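Local coordinates for regulatory protein SWI6 (Saccharomyces cerevisiae, PDB 2XFV) that takes part in cell-cycle-dependent transcription as the partner of SWI4 in SBF and of MBP1 in MBF, the chain here being its amino-terminal domain, at residues E4-L9 against P16-R21; F28-F33 against L79-E84. All coordinates share one frame; numbering follows the deposited sequence. Where two conformers were deposited one is given.

Contact 1 (E4-L9 against P16-R21); sequences EVVRYL and PLTLTR
Glu4 and Thr20 join side chains across the antiparallel beta hairpin of strands 2-9 and 15-22. The hydroxyl OG1 of Thr20 donates to OE1 of Glu4 at 2.7 Å, meeting the carboxylate on its anti side and 31° out of its plane. With CG anti to the backbone N (chi1 -165°) and the chain extended beyond it, the glutamate runs alongside the threonine, and on the way its CG packs at 3.4 Å on the methyl CG2 of Thr18. On the same face Val6 sets its CG2 branch against OG1 of Thr18, and the Tyr8 ring leans obliquely on Pro16, CE1 reaching CB at 3.8 Å. The face bearing Val5, Arg7, Leu17 and Leu19 is largely apolar: in the conformer modelled here, Val5 CG1 lies beside Leu19 CB, the two side chains pointing the same way.

Between the two faces the backbone ladder is regular. Val5 and Leu19 form one hydrogen-bonded pair, Arg7 and Leu17 the next, each closed by two N-H...O bonds, and CA-H...O contacts fill the intervals, as from Glu4 CA to Leu19 O (3.3 Å).

Further out, Leu19 also packs on Phe28 of the next strand and Phe33 of the turn after it, while Glu4 N bonds OE2 of Glu107 of the second subunit. Arg7 turns its end away from the opposite strand, where its NH1 makes a salt bridge with OD1 of Asp101 and a hydrogen bond with the backbone O of Leu98.

Contact 2 (F28-F33 against L79-E84); sequences FLLKHF and LWIELE
Phe28 and Ile81 face each other as an antiparallel hydrogen-bonded pair, each satisfying both backbone polar groups of the other. Phe28 N donates to Ile81 O at 2.9 Å and Ile81 N returns a bond to Phe28 O at 2.8 Å, both in the carbonyl plane. Where strand 28-29 gives way to a turn, Leu30 N continues the ladder to Leu79 O (3.1 Å), the N-H coming in tilted 29° from the carbonyl plane of Leu79. That oxygen takes a second bond from a water, which in turn accepts from Lys31 N, and Phe33 N closes the turn on Leu30 O.

Leu29 lays its CD1 over one face of the Trp80 indole, 3.7 Å from the centroid of the six-membered ring, a CH-pi contact, while NE1 of Trp80 is held by Asp74 OD2. Were Trp80 an alanine, Leu29 CD1 would probably lose the aromatic face it rests on and Asp74 its indole donor. On the other side of the strands, Ile81 CG1 stands between the backbone N and the carbonyl carbon (chi1 60°), from where it carries CD1 to Phe33 CE2 at 3.9 Å, while CG2 meets Leu30 CD1. Leu83 CD1 touches the Phe28 ring at its edge, and Phe105 of the second subunit meets that ring edge-to-face.

Strand 28-29 thus lies at the edge of a three-stranded antiparallel sheet with 79-81 at its centre, packed on helices 83-92 and 57-67 of the Swi6 N-terminal domain.

The two contacts follow one another along the chain, with centres about 12 Å apart. Strand 15-22 leads into strand 28-29, and a probable hydrogen bond from Leu29 N to Thr20 O, 2.9 Å long, ties the hairpin to the second sheet. At the turn, Leu17 CD1 packs on His32 O at 3.4 Å, and His32 NE2 makes a weak hydrogen bond with Thr20 OG1. Both contacts reach the second subunit. The side chain of Leu30 in contact 2 is about 4 Å from a bound calcium ion; the nearest calcium to the Thr20 side chain of contact 1 is about 11 Å away. A cacodylate, probably from the crystallisation liquor, is about 5 Å from that threonine.

Contact 1 (E4-L9 against P16-R21)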
loop_
_atom_site.group_PDB
_atom_site.type_symbol
_atom_site.label_atom_id
_atom_site.label_comp_id
_atom_site.label_asym_id
_atom_site.label_seq_id
_atom_site.Cartn_x
_atom_site.Cartn_y
_atom_site.Cartn_z
ATOM N N GLU A 4 -15.078 -8.350 -8.670
ATOM C CA GLU A 4 -15.434 -7.138 -7.951
ATOM C C GLU A 4 -15.396 -7.287 -6.429
ATOM O O GLU A 4 -15.790 -8.317 -5.898
ATOM C CB GLU A 4 -16.825 -6.705 -8.411
ATOM C CG GLU A 4 -17.198 -5.308 -8.032
ATOM C CD GLU A 4 -18.396 -4.817 -8.817
ATOM O OE1 GLU A 4 -18.196 -4.298 -9.934
ATOM O OE2 GLU A 4 -19.531 -4.958 -8.319
ATOM N N VAL A 5 -14.898 -6.257 -5.750
ATOM C CA VAL A 5 -14.984 -6.191 -4.294
ATOM C C VAL A 5 -15.415 -4.781 -3.911
ATOM O O VAL A 5 -14.977 -3.799 -4.509
ATOM C CB VAL A 5 -13.639 -6.539 -3.608
ATOM C CG1 VAL A 5 -12.540 -5.607 -4.081
ATOM C CG2 VAL A 5 -13.778 -6.473 -2.092
ATOM N N VAL A 6 -16.302 -4.684 -2.930
ATOM C CA VAL A 6 -16.736 -3.368 -2.459
ATOM C C VAL A 6 -16.530 -3.220 -0.956
ATOM O O VAL A 6 -16.748 -4.161 -0.190
ATOM C CB VAL A 6 -18.215 -3.066 -2.827
ATOM C CG1 VAL A 6 -19.157 -4.054 -2.157
ATOM C CG2 VAL A 6 -18.582 -1.635 -2.452
ATOM N N ARG A 7 -16.101 -2.032 -0.539
ATOM C CA ARG A 7 -15.967 -1.710 0.874
ATOM C C ARG A 7 -16.616 -0.351 1.108
ATOM O O ARG A 7 -16.818 0.404 0.160
ATOM C CB ARG A 7 -14.486 -1.682 1.266
ATOM C CG ARG A 7 -13.792 -3.035 1.136
ATOM C CD ARG A 7 -14.251 -3.978 2.255
ATOM N NE ARG A 7 -14.384 -5.365 1.802
ATOM C CZ ARG A 7 -13.367 -6.213 1.695
ATOM N NH1 ARG A 7 -12.142 -5.816 2.004
ATOM N NH2 ARG A 7 -13.572 -7.456 1.280
ATOM N N TYR A 8 -16.942 -0.036 2.357
ATOM C CA TYR A 8 -17.662 1.199 2.676
ATOM C C TYR A 8 -16.927 2.030 3.718
ATOM O O TYR A 8 -16.265 1.486 4.605
ATOM C CB TYR A 8 -19.073 0.873 3.198
ATOM C CG TYR A 8 -19.898 0.113 2.188
ATOM C CD1 TYR A 8 -20.704 0.785 1.273
ATOM C CD2 TYR A 8 -19.839 -1.274 2.121
ATOM C CE1 TYR A 8 -21.444 0.090 0.328
ATOM C CE2 TYR A 8 -20.580 -1.976 1.186
ATOM C CZ TYR A 8 -21.376 -1.289 0.291
ATOM O OH TYR A 8 -22.108 -1.988 -0.644
ATOM N N LEU A 9 -17.063 3.348 3.624
ATOM C CA LEU A 9 -16.497 4.235 4.639
ATOM C C LEU A 9 -17.434 5.395 4.940
ATOM O O LEU A 9 -18.574 5.421 4.472
ATOM C CB LEU A 9 -15.121 4.757 4.205
ATOM C CG LEU A 9 -15.059 5.402 2.826
ATOM C CD1 LEU A 9 -14.250 6.685 2.860
ATOM C CD2 LEU A 9 -14.480 4.416 1.825
ATOM N N PRO A 16 -19.339 4.212 -0.770
ATOM C CA PRO A 16 -18.753 2.982 -1.309
ATOM C C PRO A 16 -17.491 3.222 -2.130
ATOM O O PRO A 16 -17.391 4.203 -2.870
ATOM C CB PRO A 16 -19.855 2.471 -2.240
ATOM C CG PRO A 16 -20.473 3.736 -2.775
ATOM C CD PRO A 16 -20.396 4.753 -1.647
ATOM N N LEU A 17 -16.527 2.319 -2.007
ATOM C CA LEU A 17 -15.465 2.235 -3.001
ATOM C C LEU A 17 -15.507 0.834 -3.595
ATOM O O LEU A 17 -15.334 -0.151 -2.875
ATOM C CB LEU A 17 -14.074 2.558 -2.427
ATOM C CG LEU A 17 -12.971 2.449 -3.503
ATOM C CD1 LEU A 17 -13.307 3.300 -4.763
ATOM C CD2 LEU A 17 -11.587 2.812 -2.946
ATOM N N THR A 18 -15.772 0.754 -4.900
ATOM C CA THR A 18 -15.819 -0.527 -5.612
ATOM C C THR A 18 -14.580 -0.713 -6.493
ATOM O O THR A 18 -14.271 0.136 -7.339
ATOM C CB THR A 18 -17.081 -0.631 -6.499
ATOM O OG1 THR A 18 -18.250 -0.496 -5.684
ATOM C CG2 THR A 18 -17.138 -1.981 -7.227
ATOM N N LEU A 19 -13.860 -1.814 -6.284
ATOM C CA LEU A 19 -12.803 -2.215 -7.211
ATOM C C LEU A 19 -13.380 -3.227 -8.200
ATOM O O LEU A 19 -13.805 -4.315 -7.819
ATOM C CB LEU A 19 -11.604 -2.817 -6.471
ATOM C CG LEU A 19 -10.999 -1.925 -5.382
ATOM C CD1 LEU A 19 -9.758 -2.586 -4.751
ATOM C CD2 LEU A 19 -10.644 -0.541 -5.943
ATOM N N THR A 20 -13.408 -2.845 -9.469
ATOM C CA THR A 20 -13.905 -3.691 -10.550
ATOM C C THR A 20 -12.735 -4.002 -11.475
ATOM O O THR A 20 -12.188 -3.093 -12.106
ATOM C CB THR A 20 -15.029 -2.971 -11.343
ATOM O OG1 THR A 20 -16.126 -2.668 -10.463
ATOM C CG2 THR A 20 -15.550 -3.850 -12.505
ATOM N N ARG A 21 -12.327 -5.273 -11.528
ATOM C CA ARG A 21 -11.176 -5.693 -12.340
ATOM C C ARG A 21 -11.618 -6.511 -13.566
ATOM O O ARG A 21 -12.487 -7.372 -13.453
ATOM C CB ARG A 21 -10.206 -6.542 -11.489
ATOM C CG ARG A 21 -8.783 -6.669 -12.081
ATOM C CD ARG A 21 -7.868 -7.585 -11.234
ATOM N NE ARG A 21 -8.160 -8.986 -11.513
ATOM C CZ ARG A 21 -7.422 -9.775 -12.290
ATOM N NH1 ARG A 21 -7.797 -11.033 -12.498
ATOM N NH2 ARG A 21 -6.314 -9.316 -12.861
#

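Contact 2 (F28-F33 against L79-E84)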
loop_
_atom_site.group_PDB
_atom_site.type_symbol
_atom_site.label_atom_id
_atom_site.label_comp_id
_atom_site.label_asym_id
_atom_site.label_seq_id
_atom_site.Cartn_x
_atom_site.Cartn_y
_atom_site.Cartn_z
ATOM N N PHE A 28 -8.487 -1.877 -13.763
ATOM C CA PHE A 28 -9.589 -1.564 -12.839
ATOM C C PHE A 28 -10.396 -0.384 -13.366
ATOM O O PHE A 28 -9.838 0.535 -13.944
ATOM C CB PHE A 28 -9.026 -1.187 -11.455
ATOM C CG PHE A 28 -8.411 -2.343 -10.715
ATOM C CD1 PHE A 28 -9.149 -3.036 -9.762
ATOM C CD2 PHE A 28 -7.106 -2.743 -10.983
ATOM C CE1 PHE A 28 -8.584 -4.105 -9.063
ATOM C CE2 PHE A 28 -6.541 -3.817 -10.313
ATOM C CZ PHE A 28 -7.273 -4.498 -9.350
ATOM N N LEU A 29 -11.708 -0.386 -13.148
ATOM C CA LEU A 29 -12.558 0.681 -13.671
ATOM C C LEU A 29 -12.300 2.011 -12.964
ATOM O O LEU A 29 -12.361 2.090 -11.731
ATOM C CB LEU A 29 -14.034 0.271 -13.511
ATOM C CG LEU A 29 -15.105 0.949 -14.358
ATOM C CD1 LEU A 29 -14.859 0.725 -15.863
ATOM C CD2 LEU A 29 -16.506 0.431 -13.926
ATOM N N LEU A 30 -12.029 3.063 -13.743
ATOM C CA LEU A 30 -11.697 4.376 -13.168
ATOM C C LEU A 30 -12.861 5.006 -12.412
ATOM O O LEU A 30 -12.672 5.614 -11.354
ATOM C CB LEU A 30 -11.248 5.349 -14.266
ATOM C CG LEU A 30 -11.009 6.805 -13.818
ATOM C CD1 LEU A 30 -9.818 6.884 -12.851
ATOM C CD2 LEU A 30 -10.792 7.753 -15.026
ATOM N N LYS A 31 -14.070 4.898 -12.962
ATOM C CA LYS A 31 -15.158 5.759 -12.481
ATOM C C LYS A 31 -15.420 5.633 -10.976
ATOM O O LYS A 31 -15.768 6.624 -10.319
ATOM C CB LYS A 31 -16.463 5.512 -13.254
ATOM C CG LYS A 31 -17.061 4.148 -12.998
ATOM C CD LYS A 31 -18.584 4.142 -13.132
ATOM C CE LYS A 31 -19.030 4.210 -14.571
ATOM N NZ LYS A 31 -20.464 3.824 -14.714
ATOM N N HIS A 32 -15.276 4.421 -10.434
ATOM C CA HIS A 32 -15.523 4.165 -9.008
ATOM C C HIS A 32 -14.665 5.002 -8.052
ATOM O O HIS A 32 -15.049 5.220 -6.907
ATOM C CB HIS A 32 -15.322 2.675 -8.670
ATOM C CG HIS A 32 -16.307 1.761 -9.339
ATOM N ND1 HIS A 32 -17.635 2.090 -9.502
ATOM C CD2 HIS A 32 -16.157 0.523 -9.867
ATOM C CE1 HIS A 32 -18.261 1.096 -10.111
ATOM N NE2 HIS A 32 -17.387 0.135 -10.346
ATOM N N PHE A 33 -13.503 5.448 -8.519
ATOM C CA PHE A 33 -12.573 6.217 -7.694
ATOM C C PHE A 33 -12.894 7.709 -7.655
ATOM O O PHE A 33 -12.409 8.426 -6.779
ATOM C CB PHE A 33 -11.136 6.082 -8.241
ATOM C CG PHE A 33 -10.482 4.759 -7.948
ATOM C CD1 PHE A 33 -9.735 4.583 -6.787
ATOM C CD2 PHE A 33 -10.582 3.701 -8.851
ATOM C CE1 PHE A 33 -9.118 3.362 -6.513
ATOM C CE2 PHE A 33 -9.959 2.480 -8.585
ATOM C CZ PHE A 33 -9.235 2.314 -7.418
ATOM N N LEU A 79 -13.192 4.056 -19.332
ATOM C CA LEU A 79 -11.813 4.268 -18.885
ATOM C C LEU A 79 -11.375 3.347 -17.751
ATOM O O LEU A 79 -12.136 3.121 -16.804
ATOM C CB LEU A 79 -11.616 5.730 -18.455
ATOM C CG LEU A 79 -11.968 6.773 -19.526
ATOM C CD1 LEU A 79 -11.677 8.179 -18.984
ATOM C CD2 LEU A 79 -11.181 6.511 -20.826
ATOM N N TRP A 80 -10.137 2.847 -17.858
ATOM C CA TRP A 80 -9.570 1.867 -16.935
ATOM C C TRP A 80 -8.166 2.297 -16.482
ATOM O O TRP A 80 -7.483 3.034 -17.199
ATOM C CB TRP A 80 -9.483 0.500 -17.636
ATOM C CG TRP A 80 -10.842 -0.052 -18.050
ATOM C CD1 TRP A 80 -11.566 0.290 -19.168
ATOM C CD2 TRP A 80 -11.604 -1.064 -17.369
ATOM N NE1 TRP A 80 -12.762 -0.433 -19.203
ATOM C CE2 TRP A 80 -12.792 -1.279 -18.123
ATOM C CE3 TRP A 80 -11.389 -1.825 -16.205
ATOM C CZ2 TRP A 80 -13.772 -2.211 -17.731
ATOM C CZ3 TRP A 80 -12.370 -2.751 -15.816
ATOM C CH2 TRP A 80 -13.540 -2.941 -16.587
ATOM N N ILE A 81 -7.731 1.833 -15.309
ATOM C CA ILE A 81 -6.368 2.121 -14.837
ATOM C C ILE A 81 -5.564 0.845 -14.568
ATOM O O ILE A 81 -6.135 -0.220 -14.347
ATOM C CB ILE A 81 -6.363 2.995 -13.556
ATOM C CG1 ILE A 81 -7.097 2.284 -12.404
ATOM C CG2 ILE A 81 -6.956 4.375 -13.863
ATOM C CD1 ILE A 81 -6.986 3.034 -11.032
ATOM N N GLU A 82 -4.233 0.954 -14.584
ATOM C CA GLU A 82 -3.382 -0.207 -14.327
ATOM C C GLU A 82 -3.436 -0.645 -12.868
ATOM O O GLU A 82 -3.764 0.145 -11.993
ATOM C CB GLU A 82 -1.930 0.097 -14.715
ATOM C CG GLU A 82 -1.802 0.501 -16.175
ATOM C CD GLU A 82 -0.547 -0.011 -16.832
ATOM O OE1 GLU A 82 0.556 0.278 -16.318
ATOM O OE2 GLU A 82 -0.668 -0.694 -17.875
ATOM N N LEU A 83 -3.108 -1.910 -12.626
ATOM C CA LEU A 83 -3.021 -2.458 -11.269
ATOM C C LEU A 83 -2.124 -1.615 -10.371
ATOM O O LEU A 83 -2.464 -1.333 -9.223
ATOM C CB LEU A 83 -2.467 -3.889 -11.330
ATOM C CG LEU A 83 -1.980 -4.568 -10.038
ATOM C CD1 LEU A 83 -3.135 -4.842 -9.072
ATOM C CD2 LEU A 83 -1.234 -5.862 -10.368
ATOM N N GLU A 84 -0.954 -1.233 -10.871
ATOM C CA GLU A 84 -0.022 -0.477 -10.021
ATOM C C GLU A 84 -0.565 0.896 -9.640
ATOM O O GLU A 84 -0.331 1.375 -8.526
ATOM C CB GLU A 84 1.354 -0.365 -10.677
ATOM C CG GLU A 84 2.129 -1.675 -10.558
ATOM C CD GLU A 84 3.557 -1.591 -11.057
ATOM O OE1 GLU A 84 4.156 -0.484 -11.025
ATOM O OE2 GLU A 84 4.081 -2.654 -11.458
HETATM O O HOH W 1 -14.440 4.224 -15.761
#